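Local coordinates for aspartate aminotransferase (PDB 1O4S), which catalyses the pyridoxal-phosphate-dependent exchange of an amino group between L-aspartate and 2-oxoglutarate, giving oxaloacetate and L-glutamate, at residues 203-217 against 236-248. Numbering follows the deposited sequence.
Sequences AKKRNFYIISDEVYD and DRIVYINGFSKSH. With PLP (pyridoxal-5'-phosphate), chain M.
Tyr-216 and Lys-246 both turn CG opposite the carbonyl carbon (chi1 -67° and -50°), which brings Lys-246 CG to 3.6 Å from Tyr-216 CE1; bends at chi2 and chi4 then direct the rest of the lysine chain to PLP. Both side chains end on the cofactor. Lys-246 NZ is covalently joined to PLP C4A at 1.4 Å, consistent with the internal aldimine of the family, while Tyr-216 OH makes a very short hydrogen bond of 2.5 Å to PLP O3. At the other end of the pyridine ring, Asp-213 OD2, hydrogen-bonded to Tyr-138, lies 2.6 Å from PLP N1. Val-215 CG2 packs 3.6 Å from PLP C6. These groups illustrate how a fold type I enzyme builds its active site at the C-terminal ends of parallel strands: 209-213 and 238-243 are neighbours in the seven-stranded sheet of the PLP-binding domain, tied by five backbone hydrogen bonds running alternately from Ile-210 N to Arg-237 O through Glu-214 N to Ile-241 O. On the side of the sheet carrying Ser-212 and Tyr-240, a buried polar network forms. Glu-214 presents OE1, also hydrogen-bonded by Ser-227 OG, to the edge of the Tyr-240 ring, 3.3 Å from CE1, its carboxylate plane turned 86° from the ring. A water bridges Glu-214 OE1, Tyr-240 OH and Asp-217 OD1. Asn-242 ND2 donates to Tyr-240 OH in the plane of the Asn-242 amide (2.9 Å) and weakly to the Asp-217 carboxylate, whose charge is also met by Arg-94.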
loop_
_atom_site.group_PDB
_atom_site.type_symbol
_atom_site.label_atom_id
_atom_site.label_comp_id
_atom_site.label_asym_id
_atom_site.label_seq_id
_atom_site.Cartn_x
_atom_site.Cartn_y
_atom_site.Cartn_z
ATOM N N ALA B 203 -6.377 -13.553 26.510
ATOM C CA ALA B 203 -6.228 -12.183 26.024
ATOM C C ALA B 203 -6.845 -11.140 26.967
ATOM O O ALA B 203 -6.301 -10.049 27.132
ATOM C CB ALA B 203 -6.825 -12.048 24.605
ATOM N N LYS B 204 -8.001 -11.469 27.543
ATOM C CA LYS B 204 -8.676 -10.619 28.543
ATOM C C LYS B 204 -7.825 -10.508 29.826
ATOM O O LYS B 204 -7.549 -9.409 30.313
ATOM C CB LYS B 204 -10.084 -11.186 28.859
ATOM C CG LYS B 204 -10.791 -10.603 30.122
ATOM C CD LYS B 204 -12.053 -9.751 29.827
ATOM C CE LYS B 204 -13.372 -10.558 29.891
ATOM N NZ LYS B 204 -13.822 -10.829 31.300
ATOM N N LYS B 205 -7.402 -11.671 30.318
ATOM C CA LYS B 205 -6.582 -11.839 31.533
ATOM C C LYS B 205 -5.197 -11.186 31.452
ATOM O O LYS B 205 -4.814 -10.411 32.326
ATOM C CB LYS B 205 -6.432 -13.352 31.775
ATOM C CG LYS B 205 -5.551 -13.833 32.920
ATOM C CD LYS B 205 -5.831 -15.342 33.121
ATOM C CE LYS B 205 -4.640 -16.142 33.666
ATOM N NZ LYS B 205 -4.604 -16.190 35.140
ATOM N N ARG B 206 -4.462 -11.507 30.395
ATOM C CA ARG B 206 -3.043 -11.190 30.296
ATOM C C ARG B 206 -2.789 -9.962 29.409
ATOM O O ARG B 206 -1.638 -9.631 29.129
ATOM C CB ARG B 206 -2.267 -12.409 29.778
ATOM C CG ARG B 206 -2.430 -13.693 30.639
ATOM C CD ARG B 206 -1.859 -13.596 32.059
ATOM N NE ARG B 206 -0.493 -13.066 32.051
ATOM C CZ ARG B 206 0.632 -13.792 31.959
ATOM N NH1 ARG B 206 0.604 -15.130 31.898
ATOM N NH2 ARG B 206 1.807 -13.162 31.930
ATOM N N ASN B 207 -3.874 -9.317 28.966
ATOM C CA ASN B 207 -3.847 -8.035 28.246
ATOM C C ASN B 207 -3.105 -7.996 26.893
ATOM O O ASN B 207 -2.134 -7.267 26.733
ATOM C CB ASN B 207 -3.290 -6.950 29.176
ATOM C CG ASN B 207 -3.561 -5.552 28.669
ATOM O OD1 ASN B 207 -4.536 -5.321 27.951
ATOM N ND2 ASN B 207 -2.696 -4.605 29.043
ATOM N N PHE B 208 -3.572 -8.781 25.925
ATOM C CA PHE B 208 -3.009 -8.741 24.582
ATOM C C PHE B 208 -4.107 -8.877 23.523
ATOM O O PHE B 208 -5.212 -9.323 23.821
ATOM C CB PHE B 208 -1.888 -9.797 24.389
ATOM C CG PHE B 208 -2.348 -11.248 24.478
ATOM C CD1 PHE B 208 -2.893 -11.898 23.377
ATOM C CD2 PHE B 208 -2.191 -11.977 25.666
ATOM C CE1 PHE B 208 -3.299 -13.240 23.455
ATOM C CE2 PHE B 208 -2.593 -13.326 25.752
ATOM C CZ PHE B 208 -3.147 -13.953 24.651
ATOM N N TYR B 209 -3.779 -8.470 22.297
ATOM C CA TYR B 209 -4.686 -8.554 21.152
ATOM C C TYR B 209 -4.548 -9.874 20.452
ATOM O O TYR B 209 -3.444 -10.435 20.370
ATOM C CB TYR B 209 -4.382 -7.475 20.121
ATOM C CG TYR B 209 -4.799 -6.104 20.540
ATOM C CD1 TYR B 209 -6.107 -5.684 20.379
ATOM C CD2 TYR B 209 -3.873 -5.207 21.088
ATOM C CE1 TYR B 209 -6.499 -4.419 20.773
ATOM C CE2 TYR B 209 -4.248 -3.915 21.471
ATOM C CZ TYR B 209 -5.567 -3.532 21.314
ATOM O OH TYR B 209 -5.974 -2.263 21.704
ATOM N N ILE B 210 -5.670 -10.374 19.945
ATOM C CA ILE B 210 -5.645 -11.533 19.070
ATOM C C ILE B 210 -5.860 -11.002 17.668
ATOM O O ILE B 210 -6.882 -10.387 17.396
ATOM C CB ILE B 210 -6.740 -12.558 19.420
ATOM C CG1 ILE B 210 -6.499 -13.144 20.820
ATOM C CG2 ILE B 210 -6.767 -13.678 18.350
ATOM C CD1 ILE B 210 -7.602 -14.044 21.271
ATOM N N ILE B 211 -4.872 -11.229 16.809
ATOM C CA ILE B 211 -4.945 -10.891 15.397
ATOM C C ILE B 211 -5.225 -12.177 14.640
ATOM O O ILE B 211 -4.431 -13.111 14.680
ATOM C CB ILE B 211 -3.641 -10.268 14.918
ATOM C CG1 ILE B 211 -3.301 -9.007 15.740
ATOM C CG2 ILE B 211 -3.749 -9.959 13.437
ATOM C CD1 ILE B 211 -1.903 -8.471 15.493
ATOM N N SER B 212 -6.359 -12.219 13.945
ATOM C CA SER B 212 -6.822 -13.432 13.285
ATOM C C SER B 212 -6.959 -13.256 11.789
ATOM O O SER B 212 -7.801 -12.497 11.331
ATOM C CB SER B 212 -8.159 -13.896 13.859
ATOM O OG SER B 212 -8.402 -15.203 13.403
ATOM N N ASP B 213 -6.116 -13.970 11.057
ATOM C CA ASP B 213 -6.054 -13.931 9.610
ATOM C C ASP B 213 -6.882 -15.085 9.079
ATOM O O ASP B 213 -6.397 -16.225 8.979
ATOM C CB ASP B 213 -4.597 -14.075 9.177
ATOM C CG ASP B 213 -4.409 -14.034 7.665
ATOM O OD1 ASP B 213 -5.426 -14.011 6.908
ATOM O OD2 ASP B 213 -3.249 -14.048 7.166
ATOM N N GLU B 214 -8.108 -14.764 8.677
ATOM C CA GLU B 214 -9.095 -15.747 8.270
ATOM C C GLU B 214 -9.417 -15.705 6.766
ATOM O O GLU B 214 -10.531 -15.969 6.345
ATOM C CB GLU B 214 -10.341 -15.579 9.174
ATOM C CG GLU B 214 -10.094 -16.140 10.590
ATOM C CD GLU B 214 -11.271 -16.044 11.571
ATOM O OE1 GLU B 214 -12.472 -16.210 11.180
ATOM O OE2 GLU B 214 -10.983 -15.831 12.786
ATOM N N VAL B 215 -8.422 -15.388 5.955
ATOM C CA VAL B 215 -8.643 -15.181 4.525
ATOM C C VAL B 215 -9.103 -16.434 3.775
ATOM O O VAL B 215 -9.674 -16.324 2.683
ATOM C CB VAL B 215 -7.419 -14.652 3.763
ATOM C CG1 VAL B 215 -7.254 -13.221 4.006
ATOM C CG2 VAL B 215 -6.151 -15.446 4.082
ATOM N N TYR B 216 -8.850 -17.611 4.366
ATOM C CA TYR B 216 -9.198 -18.892 3.746
ATOM C C TYR B 216 -10.464 -19.454 4.333
ATOM O O TYR B 216 -10.788 -20.589 4.081
ATOM C CB TYR B 216 -8.055 -19.895 3.913
ATOM C CG TYR B 216 -6.807 -19.535 3.149
ATOM C CD1 TYR B 216 -6.730 -19.749 1.785
ATOM C CD2 TYR B 216 -5.695 -19.025 3.785
ATOM C CE1 TYR B 216 -5.597 -19.457 1.083
ATOM C CE2 TYR B 216 -4.538 -18.714 3.074
ATOM C CZ TYR B 216 -4.508 -18.928 1.722
ATOM O OH TYR B 216 -3.399 -18.632 0.985
ATOM N N ASP B 217 -11.204 -18.652 5.089
ATOM C CA ASP B 217 -12.363 -19.169 5.823
ATOM C C ASP B 217 -13.514 -19.756 4.976
ATOM O O ASP B 217 -14.350 -20.507 5.509
ATOM C CB ASP B 217 -12.922 -18.137 6.813
ATOM C CG ASP B 217 -13.646 -16.964 6.139
ATOM O OD1 ASP B 217 -14.409 -16.259 6.848
ATOM O OD2 ASP B 217 -13.479 -16.613 4.960
ATOM N N ASP B 236 -12.710 -5.781 21.631
ATOM C CA ASP B 236 -11.762 -5.035 22.488
ATOM C C ASP B 236 -10.326 -5.514 22.340
ATOM O O ASP B 236 -9.374 -4.711 22.371
ATOM C CB ASP B 236 -12.171 -5.067 23.956
ATOM C CG ASP B 236 -13.216 -4.023 24.281
ATOM O OD1 ASP B 236 -13.758 -4.074 25.419
ATOM O OD2 ASP B 236 -13.545 -3.114 23.458
ATOM N N ARG B 237 -10.197 -6.824 22.154
ATOM C CA ARG B 237 -8.916 -7.471 22.010
ATOM C C ARG B 237 -8.848 -8.297 20.734
ATOM O O ARG B 237 -7.995 -9.144 20.601
ATOM C CB ARG B 237 -8.662 -8.325 23.251
ATOM C CG ARG B 237 -8.299 -7.493 24.488
ATOM C CD ARG B 237 -8.507 -8.211 25.813
ATOM N NE ARG B 237 -9.772 -7.850 26.492
ATOM C CZ ARG B 237 -10.950 -8.487 26.364
ATOM N NH1 ARG B 237 -11.086 -9.562 25.573
ATOM N NH2 ARG B 237 -12.009 -8.041 27.043
ATOM N N ILE B 238 -9.717 -8.022 19.770
ATOM C CA ILE B 238 -9.726 -8.789 18.517
ATOM C C ILE B 238 -9.443 -7.905 17.326
ATOM O O ILE B 238 -10.085 -6.880 17.163
ATOM C CB ILE B 238 -11.085 -9.472 18.300
ATOM C CG1 ILE B 238 -11.477 -10.333 19.510
ATOM C CG2 ILE B 238 -11.075 -10.291 16.996
ATOM C CD1 ILE B 238 -10.573 -11.534 19.754
ATOM N N VAL B 239 -8.505 -8.334 16.485
ATOM C CA VAL B 239 -8.285 -7.733 15.174
ATOM C C VAL B 239 -8.613 -8.821 14.153
ATOM O O VAL B 239 -7.920 -9.825 14.075
ATOM C CB VAL B 239 -6.818 -7.221 14.983
ATOM C CG1 VAL B 239 -6.609 -6.652 13.607
ATOM C CG2 VAL B 239 -6.469 -6.170 16.044
ATOM N N TYR B 240 -9.667 -8.619 13.386
ATOM C CA TYR B 240 -10.120 -9.603 12.443
ATOM C C TYR B 240 -9.677 -9.197 11.042
ATOM O O TYR B 240 -9.884 -8.066 10.627
ATOM C CB TYR B 240 -11.639 -9.734 12.552
ATOM C CG TYR B 240 -12.270 -10.659 11.551
ATOM C CD1 TYR B 240 -12.293 -12.047 11.764
ATOM C CD2 TYR B 240 -12.860 -10.142 10.365
ATOM C CE1 TYR B 240 -12.895 -12.912 10.810
ATOM C CE2 TYR B 240 -13.461 -10.983 9.431
ATOM C CZ TYR B 240 -13.473 -12.366 9.646
ATOM O OH TYR B 240 -14.089 -13.181 8.735
ATOM N N ILE B 241 -9.046 -10.133 10.333
ATOM C CA ILE B 241 -8.540 -9.889 8.995
ATOM C C ILE B 241 -9.085 -10.884 7.984
ATOM O O ILE B 241 -9.021 -12.108 8.185
ATOM C CB ILE B 241 -6.991 -9.856 8.999
ATOM C CG1 ILE B 241 -6.571 -8.642 9.824
ATOM C CG2 ILE B 241 -6.442 -9.822 7.572
ATOM C CD1 ILE B 241 -5.179 -8.469 10.010
ATOM N N ASN B 242 -9.610 -10.337 6.884
ATOM C CA ASN B 242 -10.139 -11.118 5.772
ATOM C C ASN B 242 -10.038 -10.280 4.484
ATOM O O ASN B 242 -9.456 -9.196 4.480
ATOM C CB ASN B 242 -11.565 -11.587 6.111
ATOM C CG ASN B 242 -11.954 -12.927 5.453
ATOM O OD1 ASN B 242 -11.460 -13.283 4.388
ATOM N ND2 ASN B 242 -12.884 -13.645 6.085
ATOM N N GLY B 243 -10.537 -10.813 3.378
ATOM C CA GLY B 243 -10.586 -10.095 2.119
ATOM C C GLY B 243 -11.100 -10.981 1.005
ATOM O O GLY B 243 -11.649 -12.055 1.268
ATOM N N PHE B 244 -10.890 -10.544 -0.235
ATOM C CA PHE B 244 -11.553 -11.148 -1.393
ATOM C C PHE B 244 -10.641 -12.015 -2.212
ATOM O O PHE B 244 -11.078 -12.692 -3.154
ATOM C CB PHE B 244 -12.160 -10.033 -2.261
ATOM C CG PHE B 244 -13.224 -9.293 -1.561
ATOM C CD1 PHE B 244 -12.891 -8.268 -0.672
ATOM C CD2 PHE B 244 -14.560 -9.678 -1.694
ATOM C CE1 PHE B 244 -13.872 -7.588 0.023
ATOM C CE2 PHE B 244 -15.562 -9.013 -0.989
ATOM C CZ PHE B 244 -15.220 -7.970 -0.127
ATOM N N SER B 245 -9.369 -12.002 -1.853
ATOM C CA SER B 245 -8.340 -12.613 -2.685
ATOM C C SER B 245 -8.593 -14.100 -2.885
ATOM O O SER B 245 -8.545 -14.587 -3.991
ATOM C CB SER B 245 -6.969 -12.420 -2.057
ATOM O OG SER B 245 -6.437 -11.146 -2.361
ATOM N N LYS B 246 -8.836 -14.814 -1.802
ATOM C CA LYS B 246 -8.952 -16.267 -1.873
ATOM C C LYS B 246 -10.374 -16.691 -2.096
ATOM O O LYS B 246 -10.646 -17.525 -2.951
ATOM C CB LYS B 246 -8.325 -16.929 -0.605
ATOM C CG LYS B 246 -6.864 -16.414 -0.257
ATOM C CD LYS B 246 -5.893 -16.557 -1.420
ATOM C CE LYS B 246 -4.493 -15.893 -1.223
ATOM N NZ LYS B 246 -4.165 -15.685 0.181
ATOM N N SER B 247 -11.297 -16.091 -1.342
ATOM C CA SER B 247 -12.696 -16.444 -1.410
ATOM C C SER B 247 -13.297 -16.221 -2.790
ATOM O O SER B 247 -14.203 -16.947 -3.159
ATOM C CB SER B 247 -13.502 -15.681 -0.337
ATOM O OG SER B 247 -13.496 -14.282 -0.596
ATOM N N HIS B 248 -12.801 -15.231 -3.547
ATOM C CA HIS B 248 -13.379 -14.883 -4.848
ATOM C C HIS B 248 -12.369 -14.865 -5.957
ATOM O O HIS B 248 -12.642 -14.349 -7.044
ATOM C CB HIS B 248 -14.027 -13.514 -4.775
ATOM C CG HIS B 248 -15.259 -13.496 -3.942
ATOM N ND1 HIS B 248 -15.243 -13.181 -2.601
ATOM C CD2 HIS B 248 -16.539 -13.803 -4.242
ATOM C CE1 HIS B 248 -16.473 -13.240 -2.121
ATOM N NE2 HIS B 248 -17.276 -13.626 -3.095
HETATM N N1 PLP M . -2.578 -14.585 4.760
HETATM C C2 PLP M . -2.230 -15.787 4.176
HETATM C C2A PLP M . -1.723 -16.842 5.115
HETATM C C3 PLP M . -2.319 -15.975 2.787
HETATM O O3 PLP M . -2.014 -17.053 2.289
HETATM C C4 PLP M . -2.823 -14.950 1.972
HETATM C C4A PLP M . -2.946 -15.164 0.447
HETATM C C5 PLP M . -3.187 -13.744 2.621
HETATM C C6 PLP M . -3.050 -13.587 3.998
HETATM C C5A PLP M . -3.749 -12.511 1.948
HETATM O O4P PLP M . -3.275 -11.979 0.723
HETATM P P PLP M . -3.969 -10.721 0.017
HETATM O O1P PLP M . -3.860 -11.114 -1.409
HETATM O O2P PLP M . -5.346 -10.556 0.513
HETATM O O3P PLP M . -3.009 -9.665 0.401
HETATM O O HOH W 1 -14.310 -15.835 9.275
HETATM O O HOH W 2 -10.279 -14.330 0.996
#